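Halotolerant alpha-type carbonic anhydrase (dCA II) (PDB 1Y7W) catalyses the reversible hydration of carbon dioxide to bicarbonate at a zinc centre, and does so in a salt-tolerant alga. Local coordinates at residues Tyr23-His28 against Gly269-Asn274; Leu97-Lys102 against Phe131-Ser136; His144-Leu149 against Tyr173-Asn178. One frame throughout, in Å; residues are numbered along the deposited sequence. Where two conformers were deposited one is given.

Contact 1 of 3, residues Tyr23-His28 against Gly269-Asn274; sequences YDYMQH and GADVVN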
loop_
_atom_site.group_PDB
_atom_site.type_symbol
_atom_site.label_atom_id
_atom_site.label_comp_id
_atom_site.label_asym_id
_atom_site.label_seq_id
_atom_site.Cartn_x
_atom_site.Cartn_y
_atom_site.Cartn_z
ATOM N N TYR A 23 7.462 -15.749 -7.763
ATOM C CA TYR A 23 8.231 -15.439 -6.566
ATOM C C TYR A 23 7.462 -15.661 -5.257
ATOM O O TYR A 23 6.259 -15.834 -5.268
ATOM C CB TYR A 23 8.674 -13.972 -6.650
ATOM C CG TYR A 23 7.512 -13.018 -6.564
ATOM C CD1 TYR A 23 7.047 -12.570 -5.330
ATOM C CD2 TYR A 23 6.813 -12.616 -7.725
ATOM C CE1 TYR A 23 5.923 -11.758 -5.247
ATOM C CE2 TYR A 23 5.701 -11.812 -7.651
ATOM C CZ TYR A 23 5.258 -11.383 -6.405
ATOM O OH TYR A 23 4.166 -10.591 -6.272
ATOM N N ASP A 24 8.169 -15.632 -4.126
ATOM C CA ASP A 24 7.496 -15.783 -2.843
ATOM C C ASP A 24 8.252 -14.932 -1.810
ATOM O O ASP A 24 9.226 -14.248 -2.139
ATOM C CB ASP A 24 7.435 -17.240 -2.394
ATOM C CG ASP A 24 8.801 -17.854 -2.176
ATOM O OD1 ASP A 24 9.670 -17.282 -1.481
ATOM O OD2 ASP A 24 9.002 -18.956 -2.724
ATOM N N TYR A 25 7.757 -14.962 -0.585
ATOM C CA TYR A 25 8.327 -14.155 0.488
ATOM C C TYR A 25 9.160 -14.907 1.478
ATOM O O TYR A 25 9.495 -14.377 2.565
ATOM C CB TYR A 25 7.211 -13.424 1.237
ATOM C CG TYR A 25 6.618 -12.321 0.399
ATOM C CD1 TYR A 25 5.522 -12.563 -0.446
ATOM C CD2 TYR A 25 7.121 -11.030 0.483
ATOM C CE1 TYR A 25 4.929 -11.505 -1.175
ATOM C CE2 TYR A 25 6.542 -9.969 -0.242
ATOM C CZ TYR A 25 5.454 -10.213 -1.050
ATOM O OH TYR A 25 4.840 -9.126 -1.675
ATOM N N MET A 26 9.545 -16.130 1.127
ATOM C CA MET A 26 10.347 -16.893 2.068
ATOM C C MET A 26 11.630 -16.174 2.470
ATOM O O MET A 26 12.043 -16.257 3.616
ATOM C CB MET A 26 10.654 -18.288 1.524
ATOM C CG MET A 26 11.359 -19.159 2.551
ATOM S SD MET A 26 11.790 -20.805 1.958
ATOM C CE MET A 26 13.648 -20.520 1.587
ATOM N N GLN A 27 12.260 -15.446 1.545
ATOM C CA GLN A 27 13.469 -14.730 1.889
ATOM C C GLN A 27 13.237 -13.238 1.849
ATOM O O GLN A 27 14.192 -12.468 1.744
ATOM C CB GLN A 27 14.604 -15.072 0.917
ATOM C CG GLN A 27 15.033 -16.538 1.013
ATOM C CD GLN A 27 16.175 -16.815 0.095
ATOM O OE1 GLN A 27 17.125 -16.019 -0.020
ATOM N NE2 GLN A 27 16.082 -17.918 -0.606
ATOM N N HIS A 28 11.976 -12.852 1.946
ATOM C CA HIS A 28 11.589 -11.439 1.916
ATOM C C HIS A 28 12.211 -10.700 0.736
ATOM O O HIS A 28 12.583 -9.535 0.828
ATOM C CB HIS A 28 11.950 -10.771 3.247
ATOM C CG HIS A 28 11.245 -11.413 4.398
ATOM N ND1 HIS A 28 9.904 -11.190 4.676
ATOM C CD2 HIS A 28 11.646 -12.412 5.225
ATOM C CE1 HIS A 28 9.515 -12.032 5.633
ATOM N NE2 HIS A 28 10.552 -12.786 5.973
ATOM N N GLY A 269 0.105 -23.089 0.812
ATOM C CA GLY A 269 1.529 -22.780 0.713
ATOM C C GLY A 269 1.841 -21.284 0.643
ATOM O O GLY A 269 2.941 -20.879 0.290
ATOM N N ALA A 270 0.895 -20.445 1.013
ATOM C CA ALA A 270 1.109 -19.011 0.917
ATOM C C ALA A 270 1.967 -18.509 2.067
ATOM O O ALA A 270 2.039 -19.140 3.136
ATOM C CB ALA A 270 -0.264 -18.291 0.882
ATOM N N ASP A 271 2.652 -17.385 1.846
ATOM C CA ASP A 271 3.463 -16.810 2.916
ATOM C C ASP A 271 2.522 -15.893 3.672
ATOM O O ASP A 271 1.904 -14.971 3.096
ATOM C CB ASP A 271 4.642 -15.996 2.359
ATOM C CG ASP A 271 5.698 -16.877 1.700
ATOM O OD1 ASP A 271 6.267 -17.760 2.408
ATOM O OD2 ASP A 271 5.933 -16.696 0.485
ATOM N N VAL A 272 2.430 -16.117 4.972
ATOM C CA VAL A 272 1.540 -15.325 5.785
ATOM C C VAL A 272 2.171 -13.973 6.113
ATOM O O VAL A 272 1.460 -13.041 6.431
ATOM C CB VAL A 272 1.213 -16.088 7.071
ATOM C CG1 VAL A 272 0.333 -15.277 7.951
ATOM C CG2 VAL A 272 0.492 -17.386 6.726
ATOM N N VAL A 273 3.496 -13.873 6.060
ATOM C CA VAL A 273 4.171 -12.603 6.365
ATOM C C VAL A 273 4.698 -12.114 4.964
ATOM O O VAL A 273 5.740 -12.572 4.461
ATOM C CB VAL A 273 5.347 -12.809 7.359
ATOM C CG1 VAL A 273 5.897 -11.443 7.795
ATOM C CG2 VAL A 273 4.850 -13.573 8.639
ATOM N N ASN A 274 3.975 -11.174 4.350
ATOM C CA ASN A 274 4.327 -10.775 2.980
ATOM C C ASN A 274 4.996 -9.431 2.784
ATOM O O ASN A 274 4.473 -8.539 2.064
ATOM C CB ASN A 274 3.042 -10.863 2.126
ATOM C CG ASN A 274 1.960 -9.892 2.591
ATOM O OD1 ASN A 274 1.855 -9.600 3.787
ATOM N ND2 ASN A 274 1.119 -9.403 1.648
HETATM O O HOH W 1 7.904 -15.033 4.879
#
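Asn-274 covers one face of the Tyr-25 ring with its CA, 3.7 Å above the plane and over the ring centre, while OD2 of Asp-271 sits at the ring edge, near its plane. The imidazole of His-28 has the carbonyl O of Tyr-25 over the centre of one face; its CE1 comes within 4.0 Å of Val-273 O, and ND1 is hydrogen-bonded to Asn-275 O. These sequence-distant loops meet beside the active site of the alpha-carbonic anhydrase fold: the nearest atom of the Tyr-25 side chain is about 7 Å from the zinc ion. Tyr-25 CG lies anti to the carbonyl carbon (chi1 -71°), which lays the ring along Asn-274, and over the same face Asn-274 CB makes a CH-pi contact 3.9 Å from the ring centroid. The side chains run side by side, ring and amide planes 69° apart. OD1 of that amide accepts a hydrogen bond from His-133 N and ND2 donates one to Phe-131 O, which fixes its rotation.

The polar link is a single direct bond, Tyr-25 N to Asp-271 OD2 at 2.7 Å, with the donor above the carboxylate plane. Asp-24 turns its own carboxylate back to the chain, OD1 accepting from Met-26 N in an Asx turn that leads into the type I turn of Tyr-25 to His-28. A water completes the seam, donating to Tyr-25 O at 2.9 Å and more weakly to Val-273 O at 3.3 Å.

Contact 2 of 3, residues Leu97-Lys102 against Phe131-Ser136; sequences LEQGMK and FHHFLS. With ZN (zinc ion), chain D.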
loop_
_atom_site.group_PDB
_atom_site.type_symbol
_atom_site.label_atom_id
_atom_site.label_comp_id
_atom_site.label_asym_id
_atom_site.label_seq_id
_atom_site.Cartn_x
_atom_site.Cartn_y
_atom_site.Cartn_z
ATOM N N LEU A 97 -10.053 -12.622 -1.431
ATOM C CA LEU A 97 -9.824 -13.398 -0.235
ATOM C C LEU A 97 -8.574 -14.280 -0.365
ATOM O O LEU A 97 -8.657 -15.507 -0.521
ATOM C CB LEU A 97 -11.069 -14.247 0.085
ATOM C CG LEU A 97 -12.300 -13.392 0.405
ATOM C CD1 LEU A 97 -13.455 -14.337 0.893
ATOM C CD2 LEU A 97 -11.953 -12.309 1.498
ATOM N N GLU A 98 -7.414 -13.635 -0.360
ATOM C CA GLU A 98 -6.151 -14.355 -0.424
ATOM C C GLU A 98 -5.097 -13.429 0.137
ATOM O O GLU A 98 -5.392 -12.310 0.602
ATOM C CB GLU A 98 -5.800 -14.746 -1.876
ATOM C CG GLU A 98 -5.633 -13.550 -2.831
ATOM C CD GLU A 98 -5.373 -13.997 -4.286
ATOM O OE1 GLU A 98 -5.370 -15.219 -4.575
ATOM O OE2 GLU A 98 -5.130 -13.110 -5.144
ATOM N N GLN A 99 -3.869 -13.895 0.112
ATOM C CA GLN A 99 -2.749 -13.082 0.623
ATOM C C GLN A 99 -2.811 -11.603 0.164
ATOM O O GLN A 99 -3.037 -11.354 -1.030
ATOM C CB GLN A 99 -1.440 -13.701 0.130
ATOM C CG GLN A 99 -0.145 -13.064 0.714
ATOM C CD GLN A 99 1.100 -13.520 -0.056
ATOM O OE1 GLN A 99 1.837 -14.417 0.372
ATOM N NE2 GLN A 99 1.329 -12.920 -1.187
ATOM N N GLY A 100 -2.643 -10.650 1.105
ATOM C CA GLY A 100 -2.639 -9.230 0.775
ATOM C C GLY A 100 -3.999 -8.540 0.780
ATOM O O GLY A 100 -4.086 -7.323 0.898
ATOM N N MET A 101 -5.044 -9.327 0.629
ATOM C CA MET A 101 -6.438 -8.863 0.656
ATOM C C MET A 101 -6.714 -7.599 -0.126
ATOM O O MET A 101 -7.209 -6.610 0.410
ATOM C CB MET A 101 -6.892 -8.704 2.112
ATOM C CG MET A 101 -6.950 -10.083 2.793
ATOM S SD MET A 101 -7.887 -10.117 4.356
ATOM C CE MET A 101 -9.390 -9.733 3.588
ATOM N N LYS A 102 -6.343 -7.640 -1.388
ATOM C CA LYS A 102 -6.504 -6.495 -2.269
ATOM C C LYS A 102 -7.961 -6.061 -2.354
ATOM O O LYS A 102 -8.836 -6.914 -2.518
ATOM C CB LYS A 102 -6.064 -6.876 -3.680
ATOM C CG LYS A 102 -6.066 -5.647 -4.592
ATOM C CD LYS A 102 -5.328 -5.967 -5.890
ATOM C CE LYS A 102 -6.181 -6.852 -6.834
ATOM N NZ LYS A 102 -5.549 -6.962 -8.251
ATOM N N PHE A 131 -2.689 -5.008 1.517
ATOM C CA PHE A 131 -2.000 -5.020 2.810
ATOM C C PHE A 131 -0.728 -5.870 2.845
ATOM O O PHE A 131 -0.601 -6.855 2.108
ATOM C CB PHE A 131 -2.920 -5.609 3.898
ATOM C CG PHE A 131 -4.196 -4.834 4.142
ATOM C CD1 PHE A 131 -5.345 -5.106 3.405
ATOM C CD2 PHE A 131 -4.230 -3.829 5.111
ATOM C CE1 PHE A 131 -6.499 -4.374 3.635
ATOM C CE2 PHE A 131 -5.370 -3.082 5.361
ATOM C CZ PHE A 131 -6.518 -3.352 4.613
ATOM N N HIS A 132 0.175 -5.499 3.752
ATOM C CA HIS A 132 1.391 -6.314 3.984
ATOM C C HIS A 132 1.159 -6.604 5.474
ATOM O O HIS A 132 1.133 -5.683 6.301
ATOM C CB HIS A 132 2.647 -5.500 3.671
ATOM C CG HIS A 132 2.786 -5.229 2.202
ATOM N ND1 HIS A 132 3.304 -6.159 1.331
ATOM C CD2 HIS A 132 2.329 -4.205 1.432
ATOM C CE1 HIS A 132 3.188 -5.717 0.084
ATOM N NE2 HIS A 132 2.597 -4.537 0.120
ATOM N N HIS A 133 0.916 -7.894 5.757
ATOM C CA HIS A 133 0.514 -8.331 7.088
ATOM C C HIS A 133 1.549 -9.077 7.920
ATOM O O HIS A 133 2.360 -9.843 7.397
ATOM C CB HIS A 133 -0.830 -9.137 7.010
ATOM C CG HIS A 133 -1.044 -9.928 5.723
ATOM N ND1 HIS A 133 -0.419 -11.124 5.443
ATOM C CD2 HIS A 133 -1.865 -9.689 4.665
ATOM C CE1 HIS A 133 -0.847 -11.590 4.279
ATOM N NE2 HIS A 133 -1.728 -10.735 3.787
ATOM N N PHE A 134 1.465 -8.818 9.229
ATOM C CA PHE A 134 2.330 -9.336 10.272
ATOM C C PHE A 134 3.670 -8.622 10.400
ATOM O O PHE A 134 4.152 -8.418 11.517
ATOM C CB PHE A 134 2.455 -10.831 10.162
ATOM C CG PHE A 134 1.173 -11.514 10.568
ATOM C CD1 PHE A 134 0.794 -11.567 11.922
ATOM C CD2 PHE A 134 0.267 -11.958 9.609
ATOM C CE1 PHE A 134 -0.482 -12.051 12.271
ATOM C CE2 PHE A 134 -0.978 -12.430 9.955
ATOM C CZ PHE A 134 -1.356 -12.479 11.276
ATOM N N LEU A 135 4.270 -8.212 9.279
ATOM C CA LEU A 135 5.450 -7.376 9.385
ATOM C C LEU A 135 5.263 -6.288 8.313
ATOM O O LEU A 135 4.969 -6.645 7.184
ATOM C CB LEU A 135 6.751 -8.147 9.077
ATOM C CG LEU A 135 7.298 -9.037 10.229
ATOM C CD1 LEU A 135 8.614 -9.669 9.758
ATOM C CD2 LEU A 135 7.489 -8.156 11.506
ATOM N N SER A 136 5.446 -5.029 8.653
ATOM C CA SER A 136 5.356 -3.947 7.693
ATOM C C SER A 136 6.570 -3.966 6.721
ATOM O O SER A 136 7.640 -4.545 7.043
ATOM C CB SER A 136 5.322 -2.597 8.414
ATOM O OG SER A 136 6.492 -2.434 9.201
HETATM ZN ZN ZN D . 2.188 -3.080 -1.288
HETATM O O HOH W 2 3.285 -3.852 -2.650
#
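The imidazole of His-133 faces the turn at Gly-100 edge-on, its NE2 accepting the backbone N-H of that glycine at 2.8 Å. The glycine belongs to a type II beta turn from Glu-98 to Met-101, which packs on the end of strand 120-133, the strand that carries zinc ligands in alpha-carbonic anhydrases. The N-H comes in close to the ring plane, 13° out of it, and the bond is somewhat bent. An unusual first torsion of His-133, chi1 31°, brings the ring to the turn, and ND1 is held from its other side by Val-272 O. A leucine at His-133 would probably leave the amide of Gly-100 without its acceptor and Val-272 O without its donor, so that of the two hydrogen bonds between turn and strand just the one from Phe-131 would remain.

Gly-100 is also tied to the strand by its carbonyl: Phe-131 N donates to Gly-100 O at 2.8 Å, in the carbonyl plane and on a lone pair. The Phe-131 side chain has CG anti to its carbonyl carbon (chi1 -62°), which sets the ring with its edge to Gly-100 O and Met-101 O, while Met-101 CB adds an apolar touch to CD1. His-132, between the two, points away from the turn to bind the metal with His-130 and His-150; its NE2 lies 2.1 Å from the zinc ion.

Contact 3 of 3, residues His144-Leu149 against Tyr173-Asn178; sequences HYPLEL and YKYSEN
Two neighbouring strands of the large central sheet, 147-155 and 166-175, form a beta hairpin, and this contact lies at its open end. Tyr-173 N donates to Leu-147 O at 3.0 Å, the donor tilted 26° from the carbonyl plane. On the sheet face carrying Leu-147 and Tyr-173 the two side chains run alongside each other. Leu-147 CG stands anti to the backbone N (chi1 -172°), which carries CD2 over one face of the tyrosine ring, offset toward its rim and 3.9 Å from the centroid. CB of Leu-149 meets the edge of that ring at CE1, and its CD2 touches the phenolic OH.

Before the strand, the Pro-146 ring lies on Tyr-175: CG is 3.5 Å from the ring centroid and only 8° off the normal, a CH-pi contact, with CB packed on CZ at 3.3 Å. Pro-146 CD also closes on Tyr-173 O, 3.1 Å away. The Tyr-145 ring turns its edge to the same oxygen and to Lys-174 CB.

Leu-147 and Leu-149 also pack on Phe-131 of strand 120-133, whereas Tyr-173 leans on Arg-249 and Val-251 of strand 240-251, so the hairpin lies between these two strands in the sheet.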
loop_
_atom_site.group_PDB
_atom_site.type_symbol
_atom_site.label_atom_id
_atom_site.label_comp_id
_atom_site.label_asym_id
_atom_site.label_seq_id
_atom_site.Cartn_x
_atom_site.Cartn_y
_atom_site.Cartn_z
ATOM N N HIS A 144 9.326 -2.043 13.028
ATOM C CA HIS A 144 8.267 -2.619 12.177
ATOM C C HIS A 144 6.907 -2.448 12.869
ATOM O O HIS A 144 6.836 -2.227 14.113
ATOM C CB HIS A 144 8.460 -4.133 11.920
ATOM C CG HIS A 144 9.508 -4.463 10.878
ATOM N ND1 HIS A 144 9.217 -4.557 9.528
ATOM C CD2 HIS A 144 10.839 -4.736 10.996
ATOM C CE1 HIS A 144 10.317 -4.887 8.860
ATOM N NE2 HIS A 144 11.313 -5.007 9.725
ATOM N N TYR A 145 5.831 -2.495 12.049
ATOM C CA TYR A 145 4.447 -2.424 12.538
ATOM C C TYR A 145 3.840 -3.726 12.073
ATOM O O TYR A 145 4.303 -4.328 11.095
ATOM C CB TYR A 145 3.686 -1.201 11.952
ATOM C CG TYR A 145 4.207 0.100 12.477
ATOM C CD1 TYR A 145 3.594 0.735 13.553
ATOM C CD2 TYR A 145 5.405 0.637 11.995
ATOM C CE1 TYR A 145 4.179 1.878 14.128
ATOM C CE2 TYR A 145 5.974 1.743 12.548
ATOM C CZ TYR A 145 5.369 2.366 13.609
ATOM O OH TYR A 145 5.952 3.511 14.133
ATOM N N PRO A 146 2.798 -4.205 12.749
ATOM C CA PRO A 146 2.197 -5.469 12.334
ATOM C C PRO A 146 1.360 -5.412 11.043
ATOM O O PRO A 146 0.958 -6.456 10.490
ATOM C CB PRO A 146 1.338 -5.857 13.548
ATOM C CG PRO A 146 0.989 -4.555 14.143
ATOM C CD PRO A 146 2.258 -3.757 14.044
ATOM N N LEU A 147 1.110 -4.204 10.574
ATOM C CA LEU A 147 0.284 -4.092 9.345
ATOM C C LEU A 147 0.601 -2.825 8.597
ATOM O O LEU A 147 0.786 -1.779 9.212
ATOM C CB LEU A 147 -1.229 -4.110 9.722
ATOM C CG LEU A 147 -2.262 -4.197 8.573
ATOM C CD1 LEU A 147 -2.099 -5.539 7.741
ATOM C CD2 LEU A 147 -3.735 -4.143 9.212
ATOM N N GLU A 148 0.711 -2.914 7.273
ATOM C CA GLU A 148 0.959 -1.705 6.464
ATOM C C GLU A 148 0.003 -1.791 5.274
ATOM O O GLU A 148 -0.034 -2.800 4.549
ATOM C CB GLU A 148 2.419 -1.634 5.972
ATOM C CG GLU A 148 2.713 -0.407 5.098
ATOM C CD GLU A 148 4.192 -0.296 4.719
ATOM O OE1 GLU A 148 5.052 -0.843 5.458
ATOM O OE2 GLU A 148 4.522 0.393 3.708
ATOM N N LEU A 149 -0.788 -0.735 5.140
ATOM C CA LEU A 149 -1.758 -0.580 4.065
ATOM C C LEU A 149 -1.167 0.270 2.920
ATOM O O LEU A 149 -0.572 1.301 3.172
ATOM C CB LEU A 149 -2.989 0.124 4.635
ATOM C CG LEU A 149 -3.908 0.869 3.635
ATOM C CD1 LEU A 149 -4.522 -0.142 2.744
ATOM C CD2 LEU A 149 -5.039 1.621 4.401
ATOM N N TYR A 173 -0.247 0.339 11.093
ATOM C CA TYR A 173 -1.134 0.028 12.197
ATOM C C TYR A 173 -0.241 -0.536 13.294
ATOM O O TYR A 173 0.557 -1.423 13.006
ATOM C CB TYR A 173 -2.124 -1.063 11.867
ATOM C CG TYR A 173 -3.096 -0.687 10.793
ATOM C CD1 TYR A 173 -2.680 -0.610 9.447
ATOM C CD2 TYR A 173 -4.441 -0.383 11.113
ATOM C CE1 TYR A 173 -3.614 -0.218 8.431
ATOM C CE2 TYR A 173 -5.366 0.000 10.121
ATOM C CZ TYR A 173 -4.940 0.080 8.787
ATOM O OH TYR A 173 -5.849 0.491 7.827
ATOM N N LYS A 174 -0.333 0.021 14.496
ATOM C CA LYS A 174 0.421 -0.525 15.630
ATOM C C LYS A 174 -0.514 -1.420 16.483
ATOM O O LYS A 174 -1.752 -1.227 16.528
ATOM C CB LYS A 174 0.965 0.602 16.519
ATOM C CG LYS A 174 -0.099 1.457 17.179
ATOM C CD LYS A 174 0.515 2.424 18.212
ATOM C CE LYS A 174 -0.581 3.332 18.833
ATOM N NZ LYS A 174 -0.032 4.398 19.773
ATOM N N TYR A 175 0.064 -2.416 17.155
ATOM C CA TYR A 175 -0.755 -3.274 17.996
ATOM C C TYR A 175 -1.249 -2.390 19.148
ATOM O O TYR A 175 -0.517 -1.570 19.699
ATOM C CB TYR A 175 0.060 -4.454 18.591
ATOM C CG TYR A 175 0.162 -5.654 17.678
ATOM C CD1 TYR A 175 -0.975 -6.222 17.125
ATOM C CD2 TYR A 175 1.407 -6.216 17.355
ATOM C CE1 TYR A 175 -0.881 -7.323 16.264
ATOM C CE2 TYR A 175 1.500 -7.335 16.479
ATOM C CZ TYR A 175 0.344 -7.860 15.948
ATOM O OH TYR A 175 0.405 -8.894 15.050
ATOM N N SER A 176 -2.488 -2.604 19.523
ATOM C CA SER A 176 -3.102 -1.816 20.577
ATOM C C SER A 176 -4.176 -2.701 21.226
ATOM O O SER A 176 -4.465 -3.779 20.706
ATOM C CB SER A 176 -3.729 -0.591 19.920
ATOM O OG SER A 176 -4.742 -0.030 20.700
ATOM N N GLU A 177 -4.743 -2.278 22.357
ATOM C CA GLU A 177 -5.797 -3.092 22.991
ATOM C C GLU A 177 -7.140 -2.760 22.320
ATOM O O GLU A 177 -8.143 -3.437 22.545
ATOM C CB GLU A 177 -5.841 -2.827 24.523
ATOM C CG GLU A 177 -4.500 -3.153 25.275
ATOM C CD GLU A 177 -3.838 -1.922 26.021
ATOM O OE1 GLU A 177 -4.119 -1.706 27.246
ATOM O OE2 GLU A 177 -3.031 -1.170 25.380
ATOM N N ASN A 178 -7.135 -1.741 21.460
ATOM C CA ASN A 178 -8.330 -1.275 20.750
ATOM C C ASN A 178 -8.159 -1.376 19.241
ATOM O O ASN A 178 -7.346 -0.687 18.675
ATOM C CB ASN A 178 -8.590 0.186 21.095
ATOM C CG ASN A 178 -8.725 0.409 22.593
ATOM O OD1 ASN A 178 -9.454 -0.333 23.279
ATOM N ND2 ASN A 178 -8.026 1.425 23.114
#

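Contacts 1 and 2 lie with centres 11 Å apart on the same side of the molecule and touch directly: Asn-274 O meets His-132 ND1 at 2.8 Å. Through this hydrogen bond the loop after helix 253-266 probably positions a zinc ligand, as in other alpha-carbonic anhydrases. The centre of contact 3 is about 13 Å from that of contact 2 and about 19 Å from that of contact 1. Contacts 2 and 3 share the adjacent strands 120-133 and 147-155, where His-132 N, 2.8 Å from Glu-148 O, ties the ligand strand to the hairpin of contact 3. In sequence, contact 2 closes before contact 3 opens, and both fall between the halves of contact 1.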